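Local coordinates for type III secretion system effector protein ExoU (Pseudomonas fluorescens, PDB 4QMK) that probably acts as a patatin-like phospholipase toxin, delivered by type III secretion and targeted to the plasma membrane through phosphatidylinositol 4,5-bisphosphate binding, at residues A[112-117]-A[228-233]; A[194-199]-A[217-222]; A[596-601]-A[623-628]; A[619-624]-A[638-643]. One frame throughout, in Å; residues are numbered along the deposited sequence.

Two pairs of contacts, made by helices and helix ends, show how one chain packs locally in two distant places. Contacts 1 and 2 belong to the patatin-like region, their centres about 11 Å apart, and contact 2 is nested within the loop of chain that contact 1 closes; a probable hydrogen bond between S115 and S195 and a salt bridge between D229 and R218 join them. Helix 107-114 of contact 1 follows the probable nucleophile elbow after strand 99-103. Contacts 3 and 4 lie in the C-terminal region, with centres about 8 Å apart, sharing K623 and H624 on helix 611-624. The centres of contacts 1 and 3 are about 41 Å apart, on opposite sides of the chain's centre.

Contact 1 of 4, residues A[112-117]-A[228-233]; sequences LLASGM and RDLEVL
S115 O, a buried backbone carbonyl, accepts a probable hydrogen bond from S195 OG on helix 183-201, while S115 CA lies 4.5 Å from L230 CD2 on the facing helix 227-236. The hydroxyl of S115 turns back on its own helix to bond A111 O. The carbonyl and the hydroxyl of S115 thus find partners outside residues 228-233, and no hydrogen bond passes between the two segments.

The meeting itself is the work of one leucine. L230 points at the end of helix 107-114, and its methyl fork divides the task: CD1 comes up to A114 CB at 4.0 Å, whereas CD2 rests 3.9 Å from A114 O. With CG beside the backbone N and anti to the carbonyl carbon (chi1 -76°), the two methyls lie against A114. A114 is further tied to K241 by a backbone hydrogen bond, and I240 packs against L230, so the strand-leading loop after helix 227-236 shares the same core.

Just beyond, the chain turns away in a Schellman motif. G116 takes a positive phi (96°), and its N bonds L113 O at 2.9 Å; the companion bond from M117 N to L112 O is weak. G116 O in turn receives H199 NE2 from helix 183-201.

Two carbonyls of this helix end, S115 O and G116 O, are thus bonded by side chains of helix 183-201, which leaves the small interface with L230 to van der Waals contact of a few apolar atoms, with no directional bond across it.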
loop_
_atom_site.group_PDB
_atom_site.type_symbol
_atom_site.label_atom_id
_atom_site.label_comp_id
_atom_site.label_asym_id
_atom_site.label_seq_id
_atom_site.Cartn_x
_atom_site.Cartn_y
_atom_site.Cartn_z
ATOM N N LEU A 112 3.263 -22.395 -8.063
ATOM C CA LEU A 112 4.496 -23.057 -8.504
ATOM C C LEU A 112 4.695 -22.888 -10.003
ATOM O O LEU A 112 5.779 -22.564 -10.468
ATOM C CB LEU A 112 4.492 -24.518 -8.112
ATOM C CG LEU A 112 4.547 -24.794 -6.599
ATOM C CD1 LEU A 112 4.616 -26.287 -6.305
ATOM C CD2 LEU A 112 5.740 -24.096 -5.992
ATOM N N LEU A 113 3.636 -23.050 -10.767
ATOM C CA LEU A 113 3.745 -22.907 -12.237
ATOM C C LEU A 113 3.974 -21.470 -12.685
ATOM O O LEU A 113 4.748 -21.242 -13.561
ATOM C CB LEU A 113 2.533 -23.487 -12.953
ATOM C CG LEU A 113 2.346 -24.998 -12.831
ATOM C CD1 LEU A 113 1.025 -25.495 -13.389
ATOM C CD2 LEU A 113 3.468 -25.692 -13.546
ATOM N N ALA A 114 3.372 -20.507 -12.028
ATOM C CA ALA A 114 3.536 -19.161 -12.453
ATOM C C ALA A 114 4.961 -18.718 -12.265
ATOM O O ALA A 114 5.429 -17.810 -12.956
ATOM C CB ALA A 114 2.581 -18.230 -11.719
ATOM N N SER A 115 5.631 -19.375 -11.329
ATOM C CA SER A 115 7.014 -19.113 -10.992
ATOM C C SER A 115 7.982 -19.705 -11.974
ATOM O O SER A 115 9.206 -19.518 -11.859
ATOM C CB SER A 115 7.343 -19.695 -9.612
ATOM O OG SER A 115 6.659 -18.966 -8.613
ATOM N N GLY A 116 7.471 -20.464 -12.914
ATOM C CA GLY A 116 8.318 -20.990 -13.969
ATOM C C GLY A 116 8.841 -22.387 -13.740
ATOM O O GLY A 116 9.782 -22.757 -14.371
ATOM N N MET A 117 8.224 -23.166 -12.861
ATOM C CA MET A 117 8.632 -24.542 -12.699
ATOM C C MET A 117 8.254 -25.316 -13.940
ATOM O O MET A 117 7.108 -25.273 -14.353
ATOM C CB MET A 117 7.982 -25.208 -11.452
ATOM C CG MET A 117 8.610 -24.788 -10.143
ATOM S SD MET A 117 8.156 -25.790 -8.696
ATOM C CE MET A 117 8.218 -27.425 -9.380
ATOM N N ARG A 228 3.015 -8.594 -7.972
ATOM C CA ARG A 228 3.568 -7.546 -8.819
ATOM C C ARG A 228 4.876 -7.983 -9.426
ATOM O O ARG A 228 5.189 -7.564 -10.530
ATOM C CB ARG A 228 3.792 -6.194 -8.091
ATOM C CG ARG A 228 3.933 -5.017 -9.085
ATOM C CD ARG A 228 4.641 -3.769 -8.534
ATOM N NE ARG A 228 3.945 -3.102 -7.421
ATOM C CZ ARG A 228 2.852 -2.330 -7.546
ATOM N NH1 ARG A 228 2.268 -2.149 -8.730
ATOM N NH2 ARG A 228 2.313 -1.765 -6.472
ATOM N N ASP A 229 5.673 -8.761 -8.695
ATOM C CA ASP A 229 6.928 -9.229 -9.234
ATOM C C ASP A 229 6.656 -10.084 -10.412
ATOM O O ASP A 229 7.329 -9.974 -11.434
ATOM C CB ASP A 229 7.705 -10.077 -8.222
ATOM C CG ASP A 229 8.271 -9.272 -7.107
ATOM O OD1 ASP A 229 8.544 -8.063 -7.327
ATOM O OD2 ASP A 229 8.424 -9.832 -5.995
ATOM N N LEU A 230 5.715 -11.005 -10.241
ATOM C CA LEU A 230 5.360 -11.913 -11.307
ATOM C C LEU A 230 4.938 -11.157 -12.565
ATOM O O LEU A 230 5.484 -11.390 -13.618
ATOM C CB LEU A 230 4.281 -12.899 -10.832
ATOM C CG LEU A 230 4.767 -14.036 -9.913
ATOM C CD1 LEU A 230 3.645 -15.011 -9.624
ATOM C CD2 LEU A 230 5.896 -14.805 -10.538
ATOM N N GLU A 231 4.023 -10.209 -12.436
ATOM C CA GLU A 231 3.604 -9.386 -13.575
ATOM C C GLU A 231 4.801 -8.745 -14.304
ATOM O O GLU A 231 4.917 -8.842 -15.519
ATOM C CB GLU A 231 2.660 -8.285 -13.105
ATOM C CG GLU A 231 2.346 -7.200 -14.127
ATOM C CD GLU A 231 1.822 -5.939 -13.438
ATOM O OE1 GLU A 231 2.647 -5.202 -12.834
ATOM O OE2 GLU A 231 0.592 -5.678 -13.496
ATOM N N VAL A 232 5.656 -8.068 -13.550
ATOM C CA VAL A 232 6.859 -7.416 -14.087
ATOM C C VAL A 232 7.814 -8.399 -14.766
ATOM O O VAL A 232 8.254 -8.191 -15.913
ATOM C CB VAL A 232 7.622 -6.695 -12.972
ATOM C CG1 VAL A 232 9.001 -6.296 -13.450
ATOM C CG2 VAL A 232 6.844 -5.463 -12.501
ATOM N N LEU A 233 8.089 -9.493 -14.071
ATOM C CA LEU A 233 8.952 -10.509 -14.592
ATOM C C LEU A 233 8.422 -11.152 -15.864
ATOM O O LEU A 233 9.212 -11.494 -16.749
ATOM C CB LEU A 233 9.131 -11.584 -13.540
ATOM C CG LEU A 233 9.995 -11.229 -12.363
ATOM C CD1 LEU A 233 10.057 -12.411 -11.407
ATOM C CD2 LEU A 233 11.379 -10.861 -12.846
#

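Contact 2 of 4, residues A[194-199]-A[217-222]; sequences QSILAH and ERLSAG
I196, the first residue of 194-199 to reach the other helix, brings its CG2 methyl to L219 CD1 at 3.8 Å. CG2, anti to the backbone N, is the branch that meets L219, while CG1 lies beside the N (chi1 -77°). The two side chains cross at about a right angle, one methyl against another in a buried setting, and A225 packs on I196 as well.

One step further, L197 aims at the same leucine from a different direction. Its CD2 lies 4.2 Å from L219 CB, at the base of that side chain, and 4.3 Å from S220 OG. L219 is consequently held at two levels, by I196 at its branched end and by L197 at its root. The S220 hydroxyl bonds A216 O within its own helix, which lets it border the apolar patch with its polar need met. Solvent borders this L197 and S220 side.

The short helix axes pass 10.4 Å apart, with their directions 137° from each other, and G222 ends the second helix with a positive phi. Such consecutive, roughly antiparallel helices joined by a short connection form a skewed alpha-alpha hairpin, here within the patatin-like region.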
loop_
_atom_site.group_PDB
_atom_site.type_symbol
_atom_site.label_atom_id
_atom_site.label_comp_id
_atom_site.label_asym_id
_atom_site.label_seq_id
_atom_site.Cartn_x
_atom_site.Cartn_y
_atom_site.Cartn_z
ATOM N N GLN A 194 13.657 -19.992 -5.774
ATOM C CA GLN A 194 14.699 -20.739 -6.462
ATOM C C GLN A 194 14.428 -20.721 -7.948
ATOM O O GLN A 194 15.243 -20.217 -8.728
ATOM C CB GLN A 194 14.785 -22.131 -5.860
ATOM C CG GLN A 194 15.306 -23.269 -6.714
ATOM C CD GLN A 194 15.455 -24.536 -5.875
ATOM O OE1 GLN A 194 14.820 -24.689 -4.818
ATOM N NE2 GLN A 194 16.309 -25.444 -6.330
ATOM N N SER A 195 13.226 -21.160 -8.315
ATOM C CA SER A 195 12.782 -21.182 -9.717
ATOM C C SER A 195 12.943 -19.847 -10.396
ATOM O O SER A 195 13.523 -19.776 -11.468
ATOM C CB SER A 195 11.336 -21.598 -9.786
ATOM O OG SER A 195 10.832 -21.375 -11.075
ATOM N N ILE A 196 12.472 -18.784 -9.754
ATOM C CA ILE A 196 12.570 -17.442 -10.326
ATOM C C ILE A 196 14.009 -16.978 -10.505
ATOM O O ILE A 196 14.389 -16.456 -11.556
ATOM C CB ILE A 196 11.854 -16.421 -9.452
ATOM C CG1 ILE A 196 10.356 -16.519 -9.655
ATOM C CG2 ILE A 196 12.291 -15.010 -9.800
ATOM C CD1 ILE A 196 9.550 -15.705 -8.668
ATOM N N LEU A 197 14.827 -17.163 -9.475
ATOM C CA LEU A 197 16.229 -16.756 -9.562
ATOM C C LEU A 197 16.925 -17.452 -10.723
ATOM O O LEU A 197 17.594 -16.797 -11.532
ATOM C CB LEU A 197 16.961 -17.016 -8.251
ATOM C CG LEU A 197 16.512 -16.092 -7.121
ATOM C CD1 LEU A 197 17.249 -16.378 -5.826
ATOM C CD2 LEU A 197 16.663 -14.630 -7.474
ATOM N N ALA A 198 16.766 -18.770 -10.799
ATOM C CA ALA A 198 17.340 -19.547 -11.882
ATOM C C ALA A 198 16.951 -18.891 -13.211
ATOM O O ALA A 198 17.803 -18.599 -14.039
ATOM C CB ALA A 198 16.851 -20.990 -11.819
ATOM N N HIS A 199 15.666 -18.629 -13.399
ATOM C CA HIS A 199 15.212 -18.034 -14.652
ATOM C C HIS A 199 15.838 -16.673 -14.867
ATOM O O HIS A 199 16.339 -16.392 -15.934
ATOM C CB HIS A 199 13.675 -17.961 -14.740
ATOM C CG HIS A 199 13.023 -19.285 -15.017
ATOM N ND1 HIS A 199 12.876 -19.792 -16.289
ATOM C CD2 HIS A 199 12.486 -20.214 -14.187
ATOM C CE1 HIS A 199 12.289 -20.978 -16.234
ATOM N NE2 HIS A 199 12.047 -21.260 -14.967
ATOM N N GLU A 217 17.486 -9.059 -6.290
ATOM C CA GLU A 217 18.162 -8.708 -5.043
ATOM C C GLU A 217 17.256 -8.975 -3.866
ATOM O O GLU A 217 17.618 -9.687 -2.928
ATOM C CB GLU A 217 18.584 -7.230 -5.049
ATOM C CG GLU A 217 19.660 -6.892 -6.071
ATOM C CD GLU A 217 20.979 -7.611 -5.808
ATOM O OE1 GLU A 217 21.150 -8.194 -4.711
ATOM O OE2 GLU A 217 21.856 -7.586 -6.696
ATOM N N ARG A 218 16.062 -8.404 -3.945
ATOM C CA ARG A 218 15.067 -8.535 -2.898
ATOM C C ARG A 218 14.827 -10.000 -2.552
ATOM O O ARG A 218 14.688 -10.350 -1.388
ATOM C CB ARG A 218 13.766 -7.840 -3.313
ATOM C CG ARG A 218 12.891 -7.455 -2.129
ATOM C CD ARG A 218 11.604 -6.744 -2.546
ATOM N NE ARG A 218 10.763 -7.592 -3.411
ATOM C CZ ARG A 218 10.060 -8.648 -2.993
ATOM N NH1 ARG A 218 10.078 -9.031 -1.716
ATOM N NH2 ARG A 218 9.354 -9.343 -3.864
ATOM N N LEU A 219 14.816 -10.857 -3.560
ATOM C CA LEU A 219 14.561 -12.281 -3.343
ATOM C C LEU A 219 15.750 -13.038 -2.751
ATOM O O LEU A 219 15.570 -13.924 -1.919
ATOM C CB LEU A 219 14.108 -12.937 -4.647
ATOM C CG LEU A 219 12.731 -12.472 -5.169
ATOM C CD1 LEU A 219 12.460 -13.032 -6.551
ATOM C CD2 LEU A 219 11.617 -12.848 -4.217
ATOM N N SER A 220 16.960 -12.665 -3.182
ATOM C CA SER A 220 18.204 -13.284 -2.699
ATOM C C SER A 220 18.285 -13.196 -1.195
ATOM O O SER A 220 18.493 -14.208 -0.524
ATOM C CB SER A 220 19.416 -12.617 -3.310
ATOM O OG SER A 220 19.353 -12.713 -4.707
ATOM N N ALA A 221 18.105 -11.990 -0.669
ATOM C CA ALA A 221 18.095 -11.771 0.773
ATOM C C ALA A 221 17.222 -12.816 1.466
ATOM O O ALA A 221 17.657 -13.519 2.387
ATOM C CB ALA A 221 17.577 -10.382 1.084
ATOM N N GLY A 222 16.005 -12.955 0.978
ATOM C CA GLY A 222 15.065 -13.880 1.582
ATOM C C GLY A 222 13.622 -13.450 1.476
ATOM O O GLY A 222 12.780 -14.036 2.134
#

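Contact 3 of 4, residues A[596-601]-A[623-628]; sequences ELLQRA and KHYRAR
L597 makes the tight part of this contact. Its CD2 presses on the chain where helix 611-624 ends, 3.5 Å from Y625 N and 4.0 Å from Y625 CB, and the same methyl is 4.0 Å from H624 CB. With CG anti to its backbone N (chi1 175°), the leucine reaches across to this junction and packs on main chain as much as on side chain.

Deeper in, L598 CD1 approaches Y625 CE1 at 4.1 Å, and the two side chains meet obliquely. Both leucine methyls, L597 CD2 and L598 CD1, lie at the edge of the tyrosine ring, near its plane. The far end of the buried tyrosine is polar but well provided for, since its OH bonds both Q590 NE2 and S584 OG. I581 and L585 of helix 555-585 pack on L598 from their own helix.

The outer side is looser. H624 offers L597 little beyond its CB, and its imidazole extends into an exposed region, where K623 CG lies over one face. After Y625 the chain runs on as an extended loop, tethered by a hydrogen bond from N594 ND2 to R626 O.

Helices 592-606 and 611-624 run antiparallel, and the contact closes the open end of an alpha-alpha hairpin in the C-terminal family region of ExoU, which is helical here.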
loop_
_atom_site.group_PDB
_atom_site.type_symbol
_atom_site.label_atom_id
_atom_site.label_comp_id
_atom_site.label_asym_id
_atom_site.label_seq_id
_atom_site.Cartn_x
_atom_site.Cartn_y
_atom_site.Cartn_z
ATOM N N GLU A 596 -34.478 -14.049 -8.724
ATOM C CA GLU A 596 -34.933 -13.601 -10.040
ATOM C C GLU A 596 -34.503 -12.136 -10.268
ATOM O O GLU A 596 -33.988 -11.798 -11.315
ATOM C CB GLU A 596 -36.439 -13.749 -10.080
ATOM C CG GLU A 596 -37.127 -13.487 -11.400
ATOM C CD GLU A 596 -38.635 -13.791 -11.309
ATOM O OE1 GLU A 596 -39.209 -13.798 -10.170
ATOM O OE2 GLU A 596 -39.254 -14.036 -12.368
ATOM N N LEU A 597 -34.702 -11.289 -9.264
ATOM C CA LEU A 597 -34.349 -9.857 -9.342
ATOM C C LEU A 597 -32.828 -9.669 -9.577
ATOM O O LEU A 597 -32.420 -8.974 -10.485
ATOM C CB LEU A 597 -34.763 -9.161 -8.050
ATOM C CG LEU A 597 -34.366 -7.702 -7.889
ATOM C CD1 LEU A 597 -35.219 -6.827 -8.796
ATOM C CD2 LEU A 597 -34.532 -7.254 -6.465
ATOM N N LEU A 598 -32.018 -10.330 -8.749
ATOM C CA LEU A 598 -30.579 -10.290 -8.861
ATOM C C LEU A 598 -30.060 -10.833 -10.191
ATOM O O LEU A 598 -29.132 -10.251 -10.788
ATOM C CB LEU A 598 -29.948 -11.039 -7.703
ATOM C CG LEU A 598 -30.187 -10.334 -6.358
ATOM C CD1 LEU A 598 -29.701 -11.174 -5.214
ATOM C CD2 LEU A 598 -29.531 -8.980 -6.284
ATOM N N GLN A 599 -30.656 -11.921 -10.676
ATOM C CA GLN A 599 -30.293 -12.441 -11.976
ATOM C C GLN A 599 -30.619 -11.453 -13.098
ATOM O O GLN A 599 -29.777 -11.201 -13.959
ATOM C CB GLN A 599 -30.941 -13.788 -12.242
ATOM C CG GLN A 599 -30.185 -14.966 -11.623
ATOM C CD GLN A 599 -30.975 -16.263 -11.691
ATOM O OE1 GLN A 599 -32.207 -16.262 -11.807
ATOM N NE2 GLN A 599 -30.281 -17.369 -11.598
ATOM N N ARG A 600 -31.812 -10.880 -13.069
ATOM C CA ARG A 600 -32.183 -9.867 -14.046
ATOM C C ARG A 600 -31.178 -8.690 -13.988
ATOM O O ARG A 600 -30.744 -8.170 -15.032
ATOM C CB ARG A 600 -33.610 -9.380 -13.815
ATOM C CG ARG A 600 -34.015 -8.335 -14.831
ATOM C CD ARG A 600 -35.483 -7.933 -15.032
ATOM N NE ARG A 600 -35.496 -6.988 -16.171
ATOM C CZ ARG A 600 -36.531 -6.242 -16.573
ATOM N NH1 ARG A 600 -37.709 -6.296 -15.959
ATOM N NH2 ARG A 600 -36.380 -5.432 -17.619
ATOM N N ALA A 601 -30.736 -8.347 -12.767
ATOM C CA ALA A 601 -29.788 -7.277 -12.576
ATOM C C ALA A 601 -28.462 -7.578 -13.249
ATOM O O ALA A 601 -27.848 -6.677 -13.779
ATOM C CB ALA A 601 -29.551 -6.993 -11.111
ATOM N N LYS A 623 -35.240 -0.577 -4.777
ATOM C CA LYS A 623 -36.692 -0.509 -4.756
ATOM C C LYS A 623 -37.414 -1.837 -4.479
ATOM O O LYS A 623 -38.435 -1.852 -3.787
ATOM C CB LYS A 623 -37.163 0.025 -6.077
ATOM C CG LYS A 623 -38.639 0.324 -6.140
ATOM C CD LYS A 623 -38.967 1.095 -7.416
ATOM C CE LYS A 623 -40.344 1.754 -7.367
ATOM N NZ LYS A 623 -40.530 2.654 -8.560
ATOM N N HIS A 624 -36.859 -2.948 -4.974
ATOM C CA HIS A 624 -37.540 -4.223 -4.871
ATOM C C HIS A 624 -36.897 -5.288 -4.013
ATOM O O HIS A 624 -37.572 -6.236 -3.629
ATOM C CB HIS A 624 -37.704 -4.801 -6.256
ATOM C CG HIS A 624 -38.446 -3.925 -7.196
ATOM N ND1 HIS A 624 -39.822 -3.905 -7.263
ATOM C CD2 HIS A 624 -38.006 -3.073 -8.151
ATOM C CE1 HIS A 624 -40.198 -3.043 -8.194
ATOM N NE2 HIS A 624 -39.113 -2.537 -8.755
ATOM N N TYR A 625 -35.600 -5.214 -3.765
ATOM C CA TYR A 625 -34.963 -6.269 -2.987
ATOM C C TYR A 625 -35.604 -6.311 -1.611
ATOM O O TYR A 625 -35.753 -5.279 -1.035
ATOM C CB TYR A 625 -33.507 -5.982 -2.799
ATOM C CG TYR A 625 -32.783 -7.075 -2.100
ATOM C CD1 TYR A 625 -32.311 -8.116 -2.786
ATOM C CD2 TYR A 625 -32.583 -7.055 -0.743
ATOM C CE1 TYR A 625 -31.649 -9.163 -2.157
ATOM C CE2 TYR A 625 -31.860 -8.045 -0.108
ATOM C CZ TYR A 625 -31.405 -9.109 -0.819
ATOM O OH TYR A 625 -30.704 -10.137 -0.214
ATOM N N ARG A 626 -35.994 -7.492 -1.127
ATOM C CA ARG A 626 -36.607 -7.670 0.200
ATOM C C ARG A 626 -35.780 -8.530 1.184
ATOM O O ARG A 626 -35.496 -9.680 0.901
ATOM C CB ARG A 626 -37.915 -8.417 0.008
ATOM C CG ARG A 626 -38.943 -7.751 -0.901
ATOM C CD ARG A 626 -39.470 -6.438 -0.352
ATOM N NE ARG A 626 -39.920 -6.597 1.019
ATOM C CZ ARG A 626 -40.907 -5.905 1.588
ATOM N NH1 ARG A 626 -41.580 -4.973 0.891
ATOM N NH2 ARG A 626 -41.249 -6.176 2.870
ATOM N N ALA A 627 -35.463 -8.002 2.361
ATOM C CA ALA A 627 -34.716 -8.764 3.404
ATOM C C ALA A 627 -35.569 -9.166 4.611
ATOM O O ALA A 627 -36.659 -8.638 4.788
ATOM C CB ALA A 627 -33.559 -7.932 3.894
ATOM N N ARG A 628 -35.095 -10.110 5.439
ATOM C CA ARG A 628 -35.859 -10.474 6.653
ATOM C C ARG A 628 -35.325 -9.606 7.767
ATOM O O ARG A 628 -34.152 -9.220 7.732
ATOM C CB ARG A 628 -35.718 -11.955 7.079
ATOM C CG ARG A 628 -35.943 -13.008 5.999
ATOM C CD ARG A 628 -37.387 -13.430 5.765
ATOM N NE ARG A 628 -37.860 -14.313 6.820
ATOM C CZ ARG A 628 -38.890 -15.160 6.714
ATOM N NH1 ARG A 628 -39.574 -15.299 5.574
ATOM N NH2 ARG A 628 -39.225 -15.894 7.754
#

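Contact 4 of 4, residues A[619-624]-A[638-643]; sequences DGIVKH and STTVEQ
V622 and V641 supply one of two methyl-to-methyl contacts: V622 CG1 meets V641 CG1 at 4.1 Å, the side chains crossing at about a right angle. The other joins I621 CG2 to T640 CG2 at 4.0 Å. In T640 the methyl is anti to the backbone N and the hydroxyl sits beside it (chi1 -52°), an orientation that gives the apolar branch to I621.

A second class sets methyls against backbone. V641 CG1 lies 4.0 Å from V622 CA; V622 CG2 is 4.0 Å from V641 O, and V641 CG2 is 4.2 Å from I621 O. These reciprocal approaches go with the closeness of the two backbones, whose V622 and V641 CA atoms are only 4.9 Å apart.

The polar branch of T640 finds its partners outside the interface, where OG1 bonds S584 OG and R254 NH2.

The short axes of helices 619-624 and 639-643 approach to 8.7 Å, at 143° between their directions. Helix 592-606 covers I621, and Y625 packs on T640 and V641. On its other contacts helix 639-646 meets R157 of helix 140-157 and, through R254, the first residue of strand 254-260, an outermost strand of the mixed sheet.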
loop_
_atom_site.group_PDB
_atom_site.type_symbol
_atom_site.label_atom_id
_atom_site.label_comp_id
_atom_site.label_asym_id
_atom_site.label_seq_id
_atom_site.Cartn_x
_atom_site.Cartn_y
_atom_site.Cartn_z
ATOM N N ASP A 619 -30.935 1.356 -8.644
ATOM C CA ASP A 619 -32.157 1.907 -8.080
ATOM C C ASP A 619 -33.251 0.836 -8.011
ATOM O O ASP A 619 -34.033 0.827 -7.058
ATOM C CB ASP A 619 -32.633 3.125 -8.855
ATOM C CG ASP A 619 -31.657 4.325 -8.743
ATOM O OD1 ASP A 619 -30.886 4.388 -7.742
ATOM O OD2 ASP A 619 -31.684 5.224 -9.661
ATOM N N GLY A 620 -33.283 -0.080 -8.983
ATOM C CA GLY A 620 -34.255 -1.198 -8.973
ATOM C C GLY A 620 -33.990 -2.202 -7.830
ATOM O O GLY A 620 -34.914 -2.756 -7.263
ATOM N N ILE A 621 -32.720 -2.464 -7.512
ATOM C CA ILE A 621 -32.410 -3.319 -6.392
ATOM C C ILE A 621 -32.967 -2.632 -5.131
ATOM O O ILE A 621 -33.675 -3.223 -4.306
ATOM C CB ILE A 621 -30.902 -3.475 -6.171
ATOM C CG1 ILE A 621 -30.156 -3.916 -7.438
ATOM C CG2 ILE A 621 -30.602 -4.465 -5.061
ATOM C CD1 ILE A 621 -30.702 -5.111 -8.108
ATOM N N VAL A 622 -32.589 -1.386 -4.968
ATOM C CA VAL A 622 -33.015 -0.619 -3.829
ATOM C C VAL A 622 -34.523 -0.648 -3.672
ATOM O O VAL A 622 -35.014 -0.725 -2.570
ATOM C CB VAL A 622 -32.598 0.861 -3.949
ATOM C CG1 VAL A 622 -33.334 1.691 -2.900
ATOM C CG2 VAL A 622 -31.078 1.036 -3.812
ATOM N N LYS A 623 -35.240 -0.577 -4.777
ATOM C CA LYS A 623 -36.692 -0.509 -4.756
ATOM C C LYS A 623 -37.414 -1.837 -4.479
ATOM O O LYS A 623 -38.435 -1.852 -3.787
ATOM C CB LYS A 623 -37.163 0.025 -6.077
ATOM C CG LYS A 623 -38.639 0.324 -6.140
ATOM C CD LYS A 623 -38.967 1.095 -7.416
ATOM C CE LYS A 623 -40.344 1.754 -7.367
ATOM N NZ LYS A 623 -40.530 2.654 -8.560
ATOM N N HIS A 624 -36.859 -2.948 -4.974
ATOM C CA HIS A 624 -37.540 -4.223 -4.871
ATOM C C HIS A 624 -36.897 -5.288 -4.013
ATOM O O HIS A 624 -37.572 -6.236 -3.629
ATOM C CB HIS A 624 -37.704 -4.801 -6.256
ATOM C CG HIS A 624 -38.446 -3.925 -7.196
ATOM N ND1 HIS A 624 -39.822 -3.905 -7.263
ATOM C CD2 HIS A 624 -38.006 -3.073 -8.151
ATOM C CE1 HIS A 624 -40.198 -3.043 -8.194
ATOM N NE2 HIS A 624 -39.113 -2.537 -8.755
ATOM N N SER A 638 -28.991 -7.107 6.143
ATOM C CA SER A 638 -29.097 -6.861 4.673
ATOM C C SER A 638 -28.208 -5.735 4.159
ATOM O O SER A 638 -28.679 -4.604 3.818
ATOM C CB SER A 638 -30.525 -6.505 4.182
ATOM O OG SER A 638 -30.510 -5.621 2.997
ATOM N N THR A 639 -26.947 -6.048 3.992
ATOM C CA THR A 639 -26.126 -5.090 3.319
ATOM C C THR A 639 -26.570 -4.840 1.840
ATOM O O THR A 639 -26.112 -3.899 1.278
ATOM C CB THR A 639 -24.623 -5.465 3.394
ATOM O OG1 THR A 639 -24.368 -6.667 2.646
ATOM C CG2 THR A 639 -24.143 -5.627 4.872
ATOM N N THR A 640 -27.484 -5.611 1.236
ATOM C CA THR A 640 -27.697 -5.508 -0.223
ATOM C C THR A 640 -28.227 -4.160 -0.715
ATOM O O THR A 640 -27.683 -3.572 -1.672
ATOM C CB THR A 640 -28.590 -6.646 -0.797
ATOM O OG1 THR A 640 -28.108 -7.928 -0.391
ATOM C CG2 THR A 640 -28.628 -6.647 -2.315
ATOM N N VAL A 641 -29.303 -3.694 -0.114
ATOM C CA VAL A 641 -29.858 -2.425 -0.478
ATOM C C VAL A 641 -28.867 -1.341 -0.140
ATOM O O VAL A 641 -28.700 -0.408 -0.905
ATOM C CB VAL A 641 -31.250 -2.151 0.229
ATOM C CG1 VAL A 641 -31.729 -0.730 -0.006
ATOM C CG2 VAL A 641 -32.302 -3.122 -0.288
ATOM N N GLU A 642 -28.232 -1.451 1.014
ATOM C CA GLU A 642 -27.260 -0.448 1.458
ATOM C C GLU A 642 -26.080 -0.358 0.492
ATOM O O GLU A 642 -25.668 0.742 0.099
ATOM C CB GLU A 642 -26.794 -0.772 2.866
ATOM C CG GLU A 642 -27.890 -0.557 3.894
ATOM C CD GLU A 642 -28.371 0.855 3.848
ATOM O OE1 GLU A 642 -27.501 1.721 4.069
ATOM O OE2 GLU A 642 -29.578 1.099 3.562
ATOM N N GLN A 643 -25.558 -1.512 0.092
ATOM C CA GLN A 643 -24.463 -1.563 -0.883
ATOM C C GLN A 643 -24.926 -1.000 -2.244
ATOM O O GLN A 643 -24.218 -0.216 -2.877
ATOM C CB GLN A 643 -23.955 -2.993 -1.029
ATOM C CG GLN A 643 -23.177 -3.492 0.182
ATOM C CD GLN A 643 -22.934 -4.989 0.138
ATOM O OE1 GLN A 643 -23.857 -5.819 0.303
ATOM N NE2 GLN A 643 -21.686 -5.355 -0.049
#